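Local coordinates for protein protocadherin-19 isoform 1 (Danio rerio, PDB 5CO1) that mediates calcium-dependent homophilic cell adhesion, robustly so in complex with a classical cadherin, and is essential for early neurulation in the anterior neural plate, at residues T21-L26 / G62-N67. Sequence-based numbering, arbitrary orientation.
Sequences TLVIDL and GVITVN. With CA (calcium ion), chain H.
With CG1 of Ile64 turned beside its own backbone N (chi1 -63°) and CG1 of Ile24 anti to its N (chi1 -173°), which leaves CG2 of Ile24 between the backbone N and the carbonyl carbon, the two isoleucines run alongside each other in the same direction, and CD1 of Ile64 meets CG2 of Ile24 at 4.0 Å. They sit on the core-facing side of an antiparallel strand pair, 22-25 with 63-66, at one edge of the three-stranded sheet of a cadherin repeat, interrupted by a classic beta bulge. Val23 and Ile24 both face Ile64, whose carbonyl oxygen receives Val23 N at 3.1 Å and, weakly, Ile24 N. The extra residue turns Val23 inward together with Ile24, so both branched side chains reach the sandwich core against Val11 of strand 8-14, and the Val23 and Val66 side chains meet nearly perpendicular, CG2 against CG2 at 3.8 Å. Beta-branched aliphatic residues suit this place, filling the sandwich core, while Val23 takes the turned-in backbone of the bulge. Beyond the bulge the regular ladder resumes: Ile64 N gives a bond to Ile24 O at 2.8 Å, nearly straight on to the carbonyl, and Leu26 N reaches Gly62 O from above its carbonyl plane. Leu26 sends CD1 obliquely against CD1 of Ile64, on the same apolar side. The other face is more open, and there CG2 of Val63 lies alongside the Asp25 carboxylate as an apolar flank. Gly62 turns with a positive phi of 67°, a conformation readily open to glycine. At this strand end a calcium ion is held by Leu26 O, Thr61 O, two waters and a single carboxylate oxygen of the aspartate, Asp25 OD1, at 2.4 Å.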
loop_
_atom_site.group_PDB
_atom_site.type_symbol
_atom_site.label_atom_id
_atom_site.label_comp_id
_atom_site.label_asym_id
_atom_site.label_seq_id
_atom_site.Cartn_x
_atom_site.Cartn_y
_atom_site.Cartn_z
ATOM N N THR A 21 20.291 6.440 0.831
ATOM C CA THR A 21 20.093 5.957 2.185
ATOM C C THR A 21 20.966 4.707 2.442
ATOM O O THR A 21 21.103 3.812 1.591
ATOM C CB THR A 21 18.587 5.676 2.404
ATOM O OG1 THR A 21 17.858 6.917 2.445
ATOM C CG2 THR A 21 18.343 4.915 3.669
ATOM N N LEU A 22 21.646 4.675 3.580
ATOM C CA LEU A 22 22.441 3.487 3.912
ATOM C C LEU A 22 21.523 2.297 4.178
ATOM O O LEU A 22 20.451 2.442 4.738
ATOM C CB LEU A 22 23.322 3.730 5.127
ATOM C CG LEU A 22 24.038 2.491 5.690
ATOM C CD1 LEU A 22 25.198 2.087 4.791
ATOM C CD2 LEU A 22 24.499 2.709 7.127
ATOM N N VAL A 23 21.912 1.139 3.673
ATOM C CA VAL A 23 21.176 -0.084 3.911
ATOM C C VAL A 23 22.034 -1.008 4.753
ATOM O O VAL A 23 21.629 -1.392 5.849
ATOM C CB VAL A 23 20.872 -0.794 2.592
ATOM C CG1 VAL A 23 20.420 -2.227 2.854
ATOM C CG2 VAL A 23 19.853 0.011 1.794
ATOM N N ILE A 24 23.247 -1.309 4.268
ATOM C CA ILE A 24 24.226 -1.972 5.112
ATOM C C ILE A 24 25.644 -1.848 4.581
ATOM O O ILE A 24 25.859 -1.670 3.394
ATOM C CB ILE A 24 23.832 -3.446 5.337
ATOM C CG1 ILE A 24 24.750 -4.110 6.345
ATOM C CG2 ILE A 24 23.789 -4.251 4.036
ATOM C CD1 ILE A 24 24.175 -5.392 6.903
ATOM N N ASP A 25 26.599 -1.818 5.493
ATOM C CA ASP A 25 28.026 -1.795 5.165
ATOM C C ASP A 25 28.607 -3.209 5.423
ATOM O O ASP A 25 28.620 -3.695 6.558
ATOM C CB ASP A 25 28.707 -0.722 6.028
ATOM C CG ASP A 25 30.228 -0.563 5.753
ATOM O OD1 ASP A 25 30.841 -1.267 4.904
ATOM O OD2 ASP A 25 30.825 0.274 6.467
ATOM N N LEU A 26 28.884 -3.935 4.343
ATOM C CA LEU A 26 29.311 -5.323 4.460
ATOM C C LEU A 26 30.817 -5.410 4.630
ATOM O O LEU A 26 31.553 -4.491 4.269
ATOM C CB LEU A 26 28.866 -6.126 3.241
ATOM C CG LEU A 26 27.374 -6.282 3.003
ATOM C CD1 LEU A 26 27.142 -7.022 1.709
ATOM C CD2 LEU A 26 26.680 -7.048 4.115
ATOM N N GLY A 62 31.973 -2.328 -0.006
ATOM C CA GLY A 62 30.806 -3.188 0.214
ATOM C C GLY A 62 29.622 -2.520 0.899
ATOM O O GLY A 62 28.855 -3.170 1.595
ATOM N N VAL A 63 29.486 -1.214 0.723
ATOM C CA VAL A 63 28.341 -0.493 1.240
ATOM C C VAL A 63 27.202 -0.544 0.232
ATOM O O VAL A 63 27.368 -0.126 -0.900
ATOM C CB VAL A 63 28.716 0.968 1.563
ATOM C CG1 VAL A 63 27.536 1.896 1.348
ATOM C CG2 VAL A 63 29.213 1.080 3.004
ATOM N N ILE A 64 26.053 -1.080 0.638
ATOM C CA ILE A 64 24.842 -1.058 -0.205
ATOM C C ILE A 64 23.988 0.142 0.181
ATOM O O ILE A 64 23.883 0.488 1.350
ATOM C CB ILE A 64 23.999 -2.344 -0.041
ATOM C CG1 ILE A 64 24.756 -3.595 -0.493
ATOM C CG2 ILE A 64 22.714 -2.252 -0.820
ATOM C CD1 ILE A 64 24.167 -4.873 0.067
ATOM N N THR A 65 23.453 0.821 -0.820
ATOM C CA THR A 65 22.625 2.011 -0.618
ATOM C C THR A 65 21.377 1.830 -1.439
ATOM O O THR A 65 21.339 0.989 -2.348
ATOM C CB THR A 65 23.306 3.322 -1.075
ATOM O OG1 THR A 65 24.051 3.101 -2.285
ATOM C CG2 THR A 65 24.246 3.836 0.011
ATOM N N VAL A 66 20.338 2.559 -1.054
ATOM C CA VAL A 66 19.147 2.660 -1.871
ATOM C C VAL A 66 19.458 3.390 -3.189
ATOM O O VAL A 66 20.203 4.364 -3.198
ATOM C CB VAL A 66 18.021 3.383 -1.100
ATOM C CG1 VAL A 66 16.789 3.520 -1.983
ATOM C CG2 VAL A 66 17.675 2.611 0.167
ATOM N N ASN A 67 18.960 2.850 -4.298
ATOM C CA ASN A 67 19.244 3.413 -5.630
ATOM C C ASN A 67 18.029 3.779 -6.472
ATOM O O ASN A 67 18.158 4.481 -7.471
ATOM C CB ASN A 67 20.123 2.468 -6.448
ATOM C CG ASN A 67 20.928 3.199 -7.522
ATOM O OD1 ASN A 67 21.555 4.231 -7.257
ATOM N ND2 ASN A 67 20.922 2.657 -8.737
HETATM CA CA CA H . 32.860 -2.452 4.385
HETATM O O HOH W 1 32.817 -2.782 6.413
HETATM O O HOH W 2 34.642 -3.837 3.763
#